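Local coordinates for uncharacterized protein (Nostoc punctiforme, PDB 2R3S) that is uncharacterised but probably transfers a methyl group to a hydroxyl of an unknown small-molecule acceptor, working as a two-subunit O-methyltransferase, at residues Ser80-Ala83 against Met84-Arg88; Glu28-Val31 against Phe32-Ile35; Asp299-Thr302 against Phe303-Glu307. All coordinates share one frame; numbering follows the deposited sequence.

In the fold
Along the chain the order is interaction 2, interaction 1, interaction 3. The first two belong to the N-terminal dimerisation domain, of the helix-turn-helix class, with centres about 10 Å apart. Interaction 2 starts helix 31-35 and interaction 1 ends helix 80-85, and they touch: Arg88 reaches back to Asn30 and Thr33. Interaction 3 caps helix 303-312 in the Rossmann-like methyltransferase domain, beside strands 317-321 and 329-334 of its seven-stranded sheet; its centre lies about 34 Å from that of interaction 1 and about 40 Å from that of interaction 2, across the chain's centre. All three meet the second subunit, so dimerisation involves both domains.

Interaction 1 (Ser80-Ala83 against Met84-Arg88); sequences SDSA and MFLDR
Leu86 sits one turn beyond Ser82, its side chain leaning outward and back toward that serine. Its CB rests on the carbonyl of Ser82, 3.4 Å from O. Chi1 (-66°) sets CG anti to the carbonyl carbon, and the extended chi2 (175°) carries CD1 to 4.0 Å from Ser82 OG. That hydroxyl is engaged with Phe68 O and Thr79 OG1, while Leu86 packs on Phe32 and Phe68 of its own chain and on Phe10 of the second subunit. Helix 80-85 follows the antiparallel strands 69-72 and 75-78 of the helix-turn-helix-class dimerisation domain, and at its C-terminal end Ser82 O takes two N-H groups. Leu86 is the first residue to depart from helical geometry, yet its N still gives a 2.8 Å bond to Ser82 O, and Asp87 N adds a weak one to the same oxygen. Asp87 turns its CB onto Ala83 O at 3.3 Å. A water links the two residues, donating to Ala83 O and, at 2.6 Å, to Asp87 OD2; Ser36 OG is a second partner of that carboxylate oxygen. One residue before Leu86, Phe85 N bonds to Asp81 O at 2.9 Å, and the same carbonyl oxygen meets the edge of the Phe85 ring near its plane, 3.3 Å from CD2. On the dimer side, Asp81 OD1 accepts from Ser6 N of the second subunit, whose Pro5 packs against Asp81 and Met84.

Interaction 2 (Glu28-Val31 against Phe32-Ile35); sequences ELNV and FTAI
Asn30 O accepts from Ala34 N at 3.1 Å, and Val31 O accepts from Ile35 N at the same length, so two successive i to i+4 bonds open helix 31-35. Ala34 N also makes a weak bond to Val31 O. Val31 and Ile35 lie side by side and point the same way, with Val31 CG1 4.0 Å from Ile35 CD1. The valine's CG1 is anti to its backbone N (chi1 176°), which places this methyl on the isoleucine side. Ile35 CG1 meanwhile rests 3.6 Å from Val31 O. The chain reaches this helix through a Schellman motif: Asn30, with positive phi (63°), breaks away just beyond helix 17-28, two bonds running back into the last turn, and is also the N-cap residue of the next helix, although its side chain makes no capping bond. Instead Asn30 OD1 accepts from Arg88 NE, and Thr33 OG1 is bonded to Arg88 N. Thr33 CB stands 3.6 Å from Asn30 O, and Ala34 CB is 3.5 Å from Val31 O. Phe32 goes into the interior of the dimerisation domain among Ile23, Ala26, Phe68 and Met69, whereas Ala34 and Ile35 both pack on Leu45 of helix 42-49.

Interaction 3 (Asp299-Thr302 against Phe303-Glu307); sequences DAYT and FAEYE
Glu305 OE1 is gripped by the backbone N-H of Thr302, which approaches at 2.9 Å and an N-H...O angle of 163°, and by the guanidinium of Arg278. The amide uses the anti lone pair of OE1, the one directed away from OE2. In return Glu305 N makes a weak bond of 3.3 Å to Thr302 OG1. The two reciprocal bonds form a capping box at the N terminus of helix 303-312, with Thr302 as N-cap; the threonine hydroxyl faces the first turn because chi1 (63°) sets OG1 between its backbone N and carbonyl carbon. Tyr306 N bonds to Thr302 O at 3.0 Å and begins the regular helical pattern. Next to the box, Tyr301 CB sits over one face of the Tyr306 ring, a CH-pi contact 3.6 Å from the ring centroid. The two rings form an offset edge-to-face pair, the edge of Tyr301 turned to the face of Tyr306, with planes at 65°. The Glu305 carboxylate lies at another part of the Tyr301 edge, where OE1 is 3.5 Å from CD1. A water joins Tyr301 N to Tyr306 OH, and Tyr301 OH bonds to Phe245 O. Another water donates to Asp299 OD2 and Glu305 OE2; Asp299 OD2 also pairs with Arg57 of the second subunit. With Arg278 beside it and the helix's N-terminal end close by, Glu305 is probably held ionised, its charge compensated by both, which would also offset the nearby Asp299 carboxylate.

Interaction 1 (Ser80-Ala83 against Met84-Arg88)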
loop_
_atom_site.group_PDB
_atom_site.type_symbol
_atom_site.label_atom_id
_atom_site.label_comp_id
_atom_site.label_asym_id
_atom_site.label_seq_id
_atom_site.Cartn_x
_atom_site.Cartn_y
_atom_site.Cartn_z
ATOM N N SER A 80 -21.477 -4.185 -5.177
ATOM C CA SER A 80 -22.436 -3.142 -4.774
ATOM C C SER A 80 -21.701 -1.925 -4.304
ATOM O O SER A 80 -22.109 -0.829 -4.569
ATOM C CB SER A 80 -23.300 -3.593 -3.588
ATOM O OG SER A 80 -23.929 -4.801 -3.883
ATOM N N ASP A 81 -20.652 -2.140 -3.531
ATOM C CA ASP A 81 -19.881 -1.044 -3.000
ATOM C C ASP A 81 -19.211 -0.179 -4.070
ATOM O O ASP A 81 -19.142 1.030 -3.915
ATOM C CB ASP A 81 -18.830 -1.591 -2.065
ATOM C CG ASP A 81 -19.430 -2.152 -0.769
ATOM O OD1 ASP A 81 -20.527 -1.735 -0.363
ATOM O OD2 ASP A 81 -18.778 -2.986 -0.154
ATOM N N SER A 82 -18.691 -0.803 -5.129
ATOM C CA SER A 82 -18.051 -0.072 -6.225
ATOM C C SER A 82 -19.127 0.658 -7.013
ATOM O O SER A 82 -18.956 1.807 -7.367
ATOM C CB SER A 82 -17.246 -1.015 -7.137
ATOM O OG SER A 82 -16.159 -1.643 -6.453
ATOM N N ALA A 83 -20.246 0.000 -7.262
ATOM C CA ALA A 83 -21.339 0.634 -7.984
ATOM C C ALA A 83 -21.806 1.905 -7.247
ATOM O O ALA A 83 -22.074 2.925 -7.855
ATOM C CB ALA A 83 -22.477 -0.347 -8.179
HETATM N N MSE A 84 -21.795 1.852 -5.924
HETATM C CA MSE A 84 -22.317 2.948 -5.122
HETATM C C MSE A 84 -21.278 4.047 -4.958
HETATM O O MSE A 84 -21.618 5.217 -4.997
HETATM C CB MSE A 84 -22.811 2.462 -3.750
HETATM C CG MSE A 84 -23.512 3.563 -2.909
HETATM SE SE MSE A 84 -24.334 2.921 -1.231
HETATM C CE MSE A 84 -24.884 4.589 -0.385
ATOM N N PHE A 85 -20.014 3.689 -4.792
ATOM C CA PHE A 85 -19.006 4.689 -4.406
ATOM C C PHE A 85 -17.979 5.088 -5.480
ATOM O O PHE A 85 -17.246 6.077 -5.312
ATOM C CB PHE A 85 -18.309 4.235 -3.094
ATOM C CG PHE A 85 -19.251 4.196 -1.907
ATOM C CD1 PHE A 85 -19.724 5.384 -1.337
ATOM C CD2 PHE A 85 -19.682 2.987 -1.375
ATOM C CE1 PHE A 85 -20.611 5.371 -0.260
ATOM C CE2 PHE A 85 -20.580 2.951 -0.310
ATOM C CZ PHE A 85 -21.055 4.145 0.250
ATOM N N LEU A 86 -17.916 4.337 -6.568
ATOM C CA LEU A 86 -16.828 4.507 -7.534
ATOM C C LEU A 86 -17.270 4.749 -8.970
ATOM O O LEU A 86 -16.436 5.115 -9.836
ATOM C CB LEU A 86 -15.901 3.296 -7.468
ATOM C CG LEU A 86 -15.154 3.163 -6.126
ATOM C CD1 LEU A 86 -14.347 1.868 -6.087
ATOM C CD2 LEU A 86 -14.299 4.423 -5.887
ATOM N N ASP A 87 -18.571 4.562 -9.200
ATOM C CA ASP A 87 -19.239 4.852 -10.457
ATOM C C ASP A 87 -19.710 6.294 -10.388
ATOM O O ASP A 87 -20.507 6.637 -9.526
ATOM C CB ASP A 87 -20.441 3.907 -10.590
ATOM C CG ASP A 87 -21.216 4.112 -11.850
ATOM O OD1 ASP A 87 -20.880 5.033 -12.600
ATOM O OD2 ASP A 87 -22.152 3.327 -12.079
ATOM N N ARG A 88 -19.207 7.128 -11.301
ATOM C CA ARG A 88 -19.509 8.559 -11.343
ATOM C C ARG A 88 -21.003 8.855 -11.504
ATOM O O ARG A 88 -21.437 9.952 -11.249
ATOM C CB ARG A 88 -18.764 9.222 -12.485
ATOM C CG ARG A 88 -17.324 9.395 -12.238
ATOM C CD ARG A 88 -16.662 10.156 -13.378
ATOM N NE ARG A 88 -15.227 10.262 -13.140
ATOM C CZ ARG A 88 -14.654 11.097 -12.289
ATOM N NH1 ARG A 88 -15.377 11.926 -11.551
ATOM N NH2 ARG A 88 -13.339 11.078 -12.154
HETATM O O HOH W 1 -23.567 2.709 -9.970
#

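Interaction 2 (Glu28-Val31 against Phe32-Ile35)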
loop_
_atom_site.group_PDB
_atom_site.type_symbol
_atom_site.label_atom_id
_atom_site.label_comp_id
_atom_site.label_asym_id
_atom_site.label_seq_id
_atom_site.Cartn_x
_atom_site.Cartn_y
_atom_site.Cartn_z
ATOM N N GLU A 28 -8.682 7.078 -12.258
ATOM C CA GLU A 28 -8.234 7.986 -13.297
ATOM C C GLU A 28 -8.737 7.567 -14.670
ATOM O O GLU A 28 -8.987 8.402 -15.502
ATOM C CB GLU A 28 -6.712 8.056 -13.345
ATOM C CG GLU A 28 -6.112 8.734 -12.166
ATOM C CD GLU A 28 -4.610 8.846 -12.223
ATOM O OE1 GLU A 28 -3.938 8.099 -12.960
ATOM O OE2 GLU A 28 -4.108 9.660 -11.458
ATOM N N LEU A 29 -8.891 6.273 -14.906
ATOM C CA LEU A 29 -9.339 5.791 -16.210
ATOM C C LEU A 29 -10.851 5.624 -16.299
ATOM O O LEU A 29 -11.365 5.257 -17.336
ATOM C CB LEU A 29 -8.644 4.472 -16.551
ATOM C CG LEU A 29 -7.144 4.563 -16.816
ATOM C CD1 LEU A 29 -6.558 3.165 -17.029
ATOM C CD2 LEU A 29 -6.888 5.450 -18.009
ATOM N N ASN A 30 -11.565 5.911 -15.217
ATOM C CA ASN A 30 -13.017 5.788 -15.172
ATOM C C ASN A 30 -13.530 4.358 -15.361
ATOM O O ASN A 30 -14.652 4.150 -15.805
ATOM C CB ASN A 30 -13.672 6.729 -16.178
ATOM C CG ASN A 30 -13.845 8.130 -15.642
ATOM O OD1 ASN A 30 -13.320 8.480 -14.584
ATOM N ND2 ASN A 30 -14.588 8.950 -16.387
ATOM N N VAL A 31 -12.739 3.372 -14.959
ATOM C CA VAL A 31 -13.101 1.993 -15.226
ATOM C C VAL A 31 -14.479 1.665 -14.649
ATOM O O VAL A 31 -15.295 1.030 -15.304
ATOM C CB VAL A 31 -12.071 1.004 -14.669
ATOM C CG1 VAL A 31 -12.560 -0.398 -14.892
ATOM C CG2 VAL A 31 -10.672 1.228 -15.307
ATOM N N PHE A 32 -14.729 2.080 -13.417
ATOM C CA PHE A 32 -15.987 1.720 -12.723
ATOM C C PHE A 32 -17.218 2.364 -13.357
ATOM O O PHE A 32 -18.281 1.773 -13.369
ATOM C CB PHE A 32 -15.913 2.138 -11.258
ATOM C CG PHE A 32 -14.707 1.639 -10.560
ATOM C CD1 PHE A 32 -14.592 0.297 -10.227
ATOM C CD2 PHE A 32 -13.658 2.499 -10.249
ATOM C CE1 PHE A 32 -13.443 -0.182 -9.569
ATOM C CE2 PHE A 32 -12.519 2.028 -9.581
ATOM C CZ PHE A 32 -12.423 0.693 -9.239
ATOM N N THR A 33 -17.060 3.600 -13.841
ATOM C CA THR A 33 -18.100 4.335 -14.570
ATOM C C THR A 33 -18.458 3.659 -15.889
ATOM O O THR A 33 -19.624 3.672 -16.299
ATOM C CB THR A 33 -17.644 5.789 -14.819
ATOM O OG1 THR A 33 -17.372 6.413 -13.549
ATOM C CG2 THR A 33 -18.703 6.603 -15.576
ATOM N N ALA A 34 -17.458 3.071 -16.541
ATOM C CA ALA A 34 -17.654 2.323 -17.796
ATOM C C ALA A 34 -18.377 0.981 -17.607
ATOM O O ALA A 34 -19.155 0.552 -18.485
ATOM C CB ALA A 34 -16.299 2.115 -18.504
ATOM N N ILE A 35 -18.108 0.307 -16.491
ATOM C CA ILE A 35 -18.832 -0.910 -16.133
ATOM C C ILE A 35 -20.207 -0.588 -15.560
ATOM O O ILE A 35 -21.212 -1.193 -15.933
ATOM C CB ILE A 35 -18.064 -1.782 -15.107
ATOM C CG1 ILE A 35 -16.701 -2.215 -15.662
ATOM C CG2 ILE A 35 -18.865 -3.027 -14.793
ATOM C CD1 ILE A 35 -15.767 -2.771 -14.627
#

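Interaction 3 (Asp299-Thr302 against Phe303-Glu307)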
loop_
_atom_site.group_PDB
_atom_site.type_symbol
_atom_site.label_atom_id
_atom_site.label_comp_id
_atom_site.label_asym_id
_atom_site.label_seq_id
_atom_site.Cartn_x
_atom_site.Cartn_y
_atom_site.Cartn_z
ATOM N N ASP A 299 -0.721 14.366 16.230
ATOM C CA ASP A 299 -1.026 13.035 16.783
ATOM C C ASP A 299 -2.518 12.811 16.683
ATOM O O ASP A 299 -3.284 13.770 16.556
ATOM C CB ASP A 299 -0.597 12.986 18.257
ATOM C CG ASP A 299 -0.267 11.570 18.772
ATOM O OD1 ASP A 299 -0.541 10.539 18.119
ATOM O OD2 ASP A 299 0.291 11.530 19.874
ATOM N N ALA A 300 -2.939 11.549 16.738
ATOM C CA ALA A 300 -4.352 11.224 16.912
ATOM C C ALA A 300 -4.541 11.077 18.423
ATOM O O ALA A 300 -4.135 10.080 19.025
ATOM C CB ALA A 300 -4.730 9.944 16.173
ATOM N N TYR A 301 -5.148 12.088 19.028
ATOM C CA TYR A 301 -5.253 12.190 20.463
ATOM C C TYR A 301 -6.473 11.463 21.007
ATOM O O TYR A 301 -7.554 11.508 20.427
ATOM C CB TYR A 301 -5.318 13.662 20.864
ATOM C CG TYR A 301 -4.033 14.418 20.645
ATOM C CD1 TYR A 301 -2.898 14.129 21.382
ATOM C CD2 TYR A 301 -3.957 15.446 19.717
ATOM C CE1 TYR A 301 -1.719 14.829 21.179
ATOM C CE2 TYR A 301 -2.803 16.167 19.547
ATOM C CZ TYR A 301 -1.683 15.844 20.261
ATOM O OH TYR A 301 -0.523 16.540 20.061
ATOM N N THR A 302 -6.289 10.805 22.146
ATOM C CA THR A 302 -7.389 10.109 22.847
ATOM C C THR A 302 -8.251 11.105 23.627
ATOM O O THR A 302 -7.861 12.266 23.780
ATOM C CB THR A 302 -6.832 9.086 23.820
ATOM O OG1 THR A 302 -6.067 9.786 24.803
ATOM C CG2 THR A 302 -5.928 8.047 23.087
ATOM N N PHE A 303 -9.430 10.669 24.088
ATOM C CA PHE A 303 -10.347 11.546 24.819
ATOM C C PHE A 303 -9.705 12.046 26.099
ATOM O O PHE A 303 -9.716 13.221 26.352
ATOM C CB PHE A 303 -11.665 10.872 25.160
ATOM C CG PHE A 303 -12.526 11.699 26.074
ATOM C CD1 PHE A 303 -13.063 12.897 25.636
ATOM C CD2 PHE A 303 -12.750 11.317 27.386
ATOM C CE1 PHE A 303 -13.844 13.690 26.477
ATOM C CE2 PHE A 303 -13.530 12.098 28.231
ATOM C CZ PHE A 303 -14.080 13.291 27.771
ATOM N N ALA A 304 -9.150 11.139 26.893
ATOM C CA ALA A 304 -8.370 11.507 28.056
ATOM C C ALA A 304 -7.335 12.604 27.753
ATOM O O ALA A 304 -7.140 13.499 28.565
ATOM C CB ALA A 304 -7.665 10.265 28.629
ATOM N N GLU A 305 -6.656 12.533 26.604
ATOM C CA GLU A 305 -5.673 13.557 26.262
ATOM C C GLU A 305 -6.346 14.889 25.962
ATOM O O GLU A 305 -5.873 15.929 26.403
ATOM C CB GLU A 305 -4.815 13.134 25.090
ATOM C CG GLU A 305 -3.710 12.179 25.477
ATOM C CD GLU A 305 -2.982 11.599 24.274
ATOM O OE1 GLU A 305 -3.627 11.300 23.254
ATOM O OE2 GLU A 305 -1.760 11.426 24.341
ATOM N N TYR A 306 -7.458 14.849 25.236
ATOM C CA TYR A 306 -8.206 16.062 24.908
ATOM C C TYR A 306 -8.928 16.676 26.119
ATOM O O TYR A 306 -9.022 17.887 26.232
ATOM C CB TYR A 306 -9.248 15.786 23.817
ATOM C CG TYR A 306 -8.721 15.777 22.385
ATOM C CD1 TYR A 306 -7.817 16.729 21.954
ATOM C CD2 TYR A 306 -9.187 14.849 21.458
ATOM C CE1 TYR A 306 -7.351 16.741 20.655
ATOM C CE2 TYR A 306 -8.721 14.854 20.145
ATOM C CZ TYR A 306 -7.808 15.819 19.755
ATOM O OH TYR A 306 -7.328 15.859 18.483
ATOM N N GLU A 307 -9.483 15.828 26.976
ATOM C CA GLU A 307 -10.116 16.243 28.232
ATOM C C GLU A 307 -9.127 17.047 29.061
ATOM O O GLU A 307 -9.471 18.095 29.614
ATOM C CB GLU A 307 -10.587 15.003 28.996
ATOM C CG GLU A 307 -11.305 15.241 30.321
ATOM C CD GLU A 307 -11.906 13.956 30.866
ATOM O OE1 GLU A 307 -11.165 12.936 30.957
ATOM O OE2 GLU A 307 -13.117 13.964 31.184
HETATM O O HOH W 2 0.070 11.455 22.601
HETATM O O HOH W 3 -7.211 13.265 17.472
#